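Local coordinates for protein RTX-adhesin (Marinomonas primoryensis, PDB 5IRB) that belongs to a giant calcium-binding adhesin that binds its Antarctic bacterium to diatoms and ice, this chain being an extended piece of tandem beta-sandwich domains, at residues I8-D13 with A84-T89; V150-N155 with W169-S174. All blocks are in the same frame, centred on the assembly; numbering follows the deposited sequence.

How the contacts relate
Both contacts join the two facing sheets of a beta-sandwich, but in different domains of the elongated chain. Contact 1 comes first and closes before contact 2 opens; its centre is about 53 Å from the centre of the chain, that of contact 2 about 9 Å. Their centres are about 58 Å apart, nearest atoms about 37 Å, and they share no strand or sheet. Contact 1 sets strand 8-12 of a three-stranded sheet against strand 81-89 inside the five-stranded sheet opposite; contact 2 sets strand 168-174 of the equivalent small sheet against strand 149-154. These two domains thus have separate apolar interiors; the calcium ions bound along the chain are consistent with an extended, calcium-dependent adhesin.

Contact 1: I8-D13 with A84-T89; sequences INLDID and ASVVVT
Leu10 of strand 8-12 drops its side chain onto strand 84-89 of the facing sheet. Its CB already touches Val86 CG1 at 3.9 Å. CG stands anti to the backbone N (chi1 175°), and the two methyls then divide the work: CD1 rests near Val86 CG1 and CB, while CD2 reaches the backbone at Ser85 C (3.7 Å) and also the methyl of Ala84, 3.8 Å from Ala84 CB. On one side of Leu10, Ile12 presses its CD1 against the same Ala84 methyl, 3.6 Å from CB. On the other, Ile8 CD1 settles between two valines, 3.7 Å from Val86 CG1 and 3.7 Å from Val88 CG1; Ile8 meets Val88 tip to tip but passes Val86 at a slant. The strands run roughly antiparallel, at 141°, with axes 7.8 Å apart, the spacing of stacked sheets rather than of paired strands. Val36 and Trp65 also touch Leu10. Ile12, which also touches Glu102, belongs with it to a magnesium site seen for this protein, although that metal is absent here. The meeting surfaces are almost wholly aliphatic, so van der Waals contact and exclusion of water probably hold the two sheets together here, while backbone hydrogen bonds are made within each sheet.

Contact 2: V150-N155 with W169-S174; sequences VSMTIN and WSVGVS
Val150 sets both methyls on one face of the Trp169 indole. CG1 sits almost over the middle of the six-membered ring, 3.9 Å from its centroid and 13° off the normal, a CH-pi contact; Val150 CG2 lies over the five-membered ring, 3.9 Å from Trp169 CG. The two side chains meet at about a right angle. Trp169 CG lies between its backbone N and carbonyl carbon, and the indole is turned so that its benzo end faces Met152. There Met152 CE comes obliquely to Trp169 CZ3 at 3.8 Å and also meets Val171 CG1 tip to tip at 3.8 Å; a bend about the CG-SD bond (chi3 84°) carries the methyl to both partners. Farther along, the Ile154 side chain crosses that of Val173 at a slant, its CD1 3.9 Å from Val173 CG1 and 4.0 Å from Val173 CG2. In the next shell, Val186 touches Val150, Met152 and Trp169, while Val140 adds to the packing around the indole. The segments cross at 36° with axes 8.9 Å apart, as strands of two stacked sheets. Strand 149-154 is hydrogen-bonded between strands 157-162 and 183-191, strand 168-174 pairs with 133-142, and Ser174 N-caps helix 175-180, whose Leu178 touches Ile154 and Val173 at the end of the sandwich near a calcium site that includes Asp181.

Contact 1: I8-D13 with A84-T89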
loop_
_atom_site.group_PDB
_atom_site.type_symbol
_atom_site.label_atom_id
_atom_site.label_comp_id
_atom_site.label_asym_id
_atom_site.label_seq_id
_atom_site.Cartn_x
_atom_site.Cartn_y
_atom_site.Cartn_z
ATOM N N ILE A 8 47.462 -7.953 -35.853
ATOM C CA ILE A 8 46.035 -8.273 -35.681
ATOM C C ILE A 8 45.284 -7.365 -34.708
ATOM O O ILE A 8 45.879 -6.646 -33.908
ATOM C CB ILE A 8 45.862 -9.717 -35.193
ATOM C CG1 ILE A 8 46.757 -9.938 -33.973
ATOM C CG2 ILE A 8 46.235 -10.703 -36.294
ATOM C CD1 ILE A 8 46.495 -11.214 -33.248
ATOM N N ASN A 9 43.960 -7.431 -34.795
ATOM C CA ASN A 9 43.064 -6.657 -33.957
ATOM C C ASN A 9 42.059 -7.600 -33.289
ATOM O O ASN A 9 41.505 -8.475 -33.944
ATOM C CB ASN A 9 42.345 -5.585 -34.782
ATOM C CG ASN A 9 41.659 -4.539 -33.916
ATOM O OD1 ASN A 9 42.289 -3.580 -33.468
ATOM N ND2 ASN A 9 40.360 -4.715 -33.680
ATOM N N LEU A 10 41.807 -7.401 -32.001
ATOM C CA LEU A 10 40.932 -8.281 -31.237
ATOM C C LEU A 10 39.702 -7.517 -30.762
ATOM O O LEU A 10 39.825 -6.488 -30.108
ATOM C CB LEU A 10 41.665 -8.848 -30.022
ATOM C CG LEU A 10 40.883 -9.717 -29.019
ATOM C CD1 LEU A 10 40.344 -10.971 -29.686
ATOM C CD2 LEU A 10 41.731 -10.076 -27.806
ATOM N N ASP A 11 38.520 -8.008 -31.119
ATOM C CA ASP A 11 37.275 -7.392 -30.669
ATOM C C ASP A 11 36.451 -8.370 -29.880
ATOM O O ASP A 11 36.411 -9.564 -30.192
ATOM C CB ASP A 11 36.431 -6.885 -31.836
ATOM C CG ASP A 11 36.905 -5.552 -32.371
ATOM O OD1 ASP A 11 36.667 -4.524 -31.693
ATOM O OD2 ASP A 11 37.489 -5.523 -33.474
ATOM N N ILE A 12 35.772 -7.833 -28.867
ATOM C CA ILE A 12 34.827 -8.576 -28.050
ATOM C C ILE A 12 33.443 -8.023 -28.355
ATOM O O ILE A 12 33.248 -6.806 -28.347
ATOM C CB ILE A 12 35.147 -8.448 -26.545
ATOM C CG1 ILE A 12 36.626 -8.787 -26.284
ATOM C CG2 ILE A 12 34.213 -9.315 -25.706
ATOM C CD1 ILE A 12 37.207 -8.110 -25.048
ATOM N N ASP A 13 32.499 -8.901 -28.679
ATOM C CA ASP A 13 31.114 -8.481 -28.906
ATOM C C ASP A 13 30.483 -8.030 -27.592
ATOM O O ASP A 13 30.918 -8.468 -26.525
ATOM C CB ASP A 13 30.299 -9.627 -29.511
ATOM C CG ASP A 13 30.837 -10.083 -30.847
ATOM O OD1 ASP A 13 31.216 -9.223 -31.666
ATOM O OD2 ASP A 13 30.906 -11.306 -31.076
ATOM N N ALA A 84 40.994 -9.010 -22.386
ATOM C CA ALA A 84 41.205 -10.081 -23.345
ATOM C C ALA A 84 42.532 -9.926 -24.071
ATOM O O ALA A 84 42.988 -8.816 -24.320
ATOM C CB ALA A 84 40.072 -10.104 -24.344
ATOM N N SER A 85 43.148 -11.046 -24.393
ATOM C CA SER A 85 44.282 -11.017 -25.309
ATOM C C SER A 85 44.273 -12.223 -26.247
ATOM O O SER A 85 43.597 -13.234 -25.990
ATOM C CB SER A 85 45.592 -10.931 -24.523
ATOM O OG SER A 85 45.795 -12.098 -23.748
ATOM N N VAL A 86 44.983 -12.094 -27.370
ATOM C CA VAL A 86 45.033 -13.177 -28.341
ATOM C C VAL A 86 46.469 -13.354 -28.879
ATOM O O VAL A 86 47.205 -12.379 -29.031
ATOM C CB VAL A 86 44.033 -12.934 -29.495
ATOM C CG1 VAL A 86 44.381 -11.674 -30.267
ATOM C CG2 VAL A 86 43.933 -14.163 -30.425
ATOM N N VAL A 87 46.870 -14.600 -29.099
ATOM C CA VAL A 87 48.026 -14.892 -29.947
ATOM C C VAL A 87 47.566 -15.774 -31.110
ATOM O O VAL A 87 46.783 -16.710 -30.907
ATOM C CB VAL A 87 49.158 -15.560 -29.159
ATOM C CG1 VAL A 87 48.659 -16.795 -28.448
ATOM C CG2 VAL A 87 50.327 -15.896 -30.084
ATOM N N VAL A 88 48.000 -15.436 -32.325
ATOM C CA VAL A 88 47.646 -16.195 -33.517
ATOM C C VAL A 88 48.917 -16.678 -34.246
ATOM O O VAL A 88 49.989 -16.096 -34.079
ATOM C CB VAL A 88 46.812 -15.378 -34.519
ATOM C CG1 VAL A 88 45.575 -14.782 -33.866
ATOM C CG2 VAL A 88 47.673 -14.292 -35.175
ATOM N N THR A 89 48.774 -17.720 -35.056
ATOM C CA THR A 89 49.894 -18.304 -35.806
ATOM C C THR A 89 49.448 -18.523 -37.232
ATOM O O THR A 89 48.296 -18.876 -37.453
ATOM C CB THR A 89 50.353 -19.647 -35.218
ATOM O OG1 THR A 89 50.646 -19.473 -33.830
ATOM C CG2 THR A 89 51.600 -20.152 -35.952
#

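Contact 2: V150-N155 with W169-S174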
loop_
_atom_site.group_PDB
_atom_site.type_symbol
_atom_site.label_atom_id
_atom_site.label_comp_id
_atom_site.label_asym_id
_atom_site.label_seq_id
_atom_site.Cartn_x
_atom_site.Cartn_y
_atom_site.Cartn_z
ATOM N N VAL A 150 -0.832 -4.438 -8.327
ATOM C CA VAL A 150 -0.980 -4.210 -6.891
ATOM C C VAL A 150 -1.988 -5.203 -6.340
ATOM O O VAL A 150 -3.085 -5.330 -6.877
ATOM C CB VAL A 150 -1.424 -2.769 -6.598
ATOM C CG1 VAL A 150 -1.796 -2.582 -5.100
ATOM C CG2 VAL A 150 -0.322 -1.805 -7.002
ATOM N N SER A 151 -1.601 -5.950 -5.313
ATOM C CA SER A 151 -2.512 -6.931 -4.751
ATOM C C SER A 151 -2.541 -6.926 -3.217
ATOM O O SER A 151 -1.619 -6.446 -2.546
ATOM C CB SER A 151 -2.176 -8.324 -5.271
ATOM O OG SER A 151 -0.890 -8.721 -4.875
ATOM N N MET A 152 -3.632 -7.449 -2.670
ATOM C CA MET A 152 -3.836 -7.499 -1.230
ATOM C C MET A 152 -4.903 -8.535 -0.974
ATOM O O MET A 152 -5.801 -8.706 -1.800
ATOM C CB MET A 152 -4.248 -6.140 -0.694
ATOM C CG MET A 152 -5.550 -5.638 -1.288
ATOM S SD MET A 152 -5.683 -3.861 -1.135
ATOM C CE MET A 152 -4.742 -3.396 -2.593
ATOM N N THR A 153 -4.794 -9.252 0.138
ATOM C CA THR A 153 -5.816 -10.212 0.511
ATOM C C THR A 153 -6.425 -9.791 1.853
ATOM O O THR A 153 -5.740 -9.746 2.881
ATOM C CB THR A 153 -5.252 -11.630 0.611
ATOM O OG1 THR A 153 -4.635 -11.973 -0.627
ATOM C CG2 THR A 153 -6.365 -12.619 0.886
ATOM N N ILE A 154 -7.713 -9.477 1.822
ATOM C CA ILE A 154 -8.381 -8.832 2.949
ATOM C C ILE A 154 -9.562 -9.690 3.357
ATOM O O ILE A 154 -10.501 -9.876 2.576
ATOM C CB ILE A 154 -8.842 -7.398 2.604
ATOM C CG1 ILE A 154 -7.652 -6.565 2.135
ATOM C CG2 ILE A 154 -9.506 -6.723 3.829
ATOM C CD1 ILE A 154 -8.012 -5.199 1.596
ATOM N N ASN A 155 -9.484 -10.240 4.566
ATOM C CA ASN A 155 -10.474 -11.190 5.062
ATOM C C ASN A 155 -10.619 -12.374 4.120
ATOM O O ASN A 155 -11.720 -12.864 3.876
ATOM C CB ASN A 155 -11.821 -10.496 5.245
ATOM C CG ASN A 155 -12.785 -11.301 6.089
ATOM O OD1 ASN A 155 -12.369 -12.015 6.996
ATOM N ND2 ASN A 155 -14.079 -11.190 5.793
ATOM N N TRP A 169 -2.466 4.285 -7.130
ATOM C CA TRP A 169 -3.311 3.135 -7.389
ATOM C C TRP A 169 -4.486 3.220 -6.428
ATOM O O TRP A 169 -4.347 3.782 -5.352
ATOM C CB TRP A 169 -2.562 1.810 -7.214
ATOM C CG TRP A 169 -1.912 1.624 -5.889
ATOM C CD1 TRP A 169 -0.606 1.910 -5.552
ATOM C CD2 TRP A 169 -2.532 1.150 -4.701
ATOM N NE1 TRP A 169 -0.375 1.615 -4.226
ATOM C CE2 TRP A 169 -1.566 1.155 -3.665
ATOM C CE3 TRP A 169 -3.836 0.715 -4.386
ATOM C CZ2 TRP A 169 -1.838 0.750 -2.356
ATOM C CZ3 TRP A 169 -4.118 0.308 -3.078
ATOM C CH2 TRP A 169 -3.128 0.326 -2.086
ATOM N N SER A 170 -5.629 2.660 -6.798
ATOM C CA SER A 170 -6.703 2.516 -5.823
ATOM C C SER A 170 -7.591 1.374 -6.229
ATOM O O SER A 170 -7.661 1.017 -7.402
ATOM C CB SER A 170 -7.526 3.801 -5.706
ATOM O OG SER A 170 -8.195 4.069 -6.924
ATOM N N VAL A 171 -8.283 0.805 -5.252
ATOM C CA VAL A 171 -9.200 -0.285 -5.535
ATOM C C VAL A 171 -10.323 -0.290 -4.484
ATOM O O VAL A 171 -10.089 -0.008 -3.296
ATOM C CB VAL A 171 -8.452 -1.639 -5.570
ATOM C CG1 VAL A 171 -7.849 -1.970 -4.229
ATOM C CG2 VAL A 171 -9.365 -2.751 -6.040
ATOM N N GLY A 172 -11.538 -0.558 -4.942
ATOM C CA GLY A 172 -12.701 -0.625 -4.072
ATOM C C GLY A 172 -12.715 -1.928 -3.298
ATOM O O GLY A 172 -12.595 -3.004 -3.873
ATOM N N VAL A 173 -12.830 -1.835 -1.985
ATOM C CA VAL A 173 -12.820 -3.018 -1.128
ATOM C C VAL A 173 -14.134 -3.023 -0.331
ATOM O O VAL A 173 -14.646 -1.970 0.010
ATOM C CB VAL A 173 -11.597 -3.000 -0.190
ATOM C CG1 VAL A 173 -11.725 -4.017 0.953
ATOM C CG2 VAL A 173 -10.292 -3.204 -1.011
ATOM N N SER A 174 -14.678 -4.194 -0.046
ATOM C CA SER A 174 -15.907 -4.253 0.727
ATOM C C SER A 174 -15.650 -3.931 2.205
ATOM O O SER A 174 -14.754 -4.492 2.839
ATOM C CB SER A 174 -16.563 -5.617 0.579
ATOM O OG SER A 174 -15.937 -6.547 1.435
#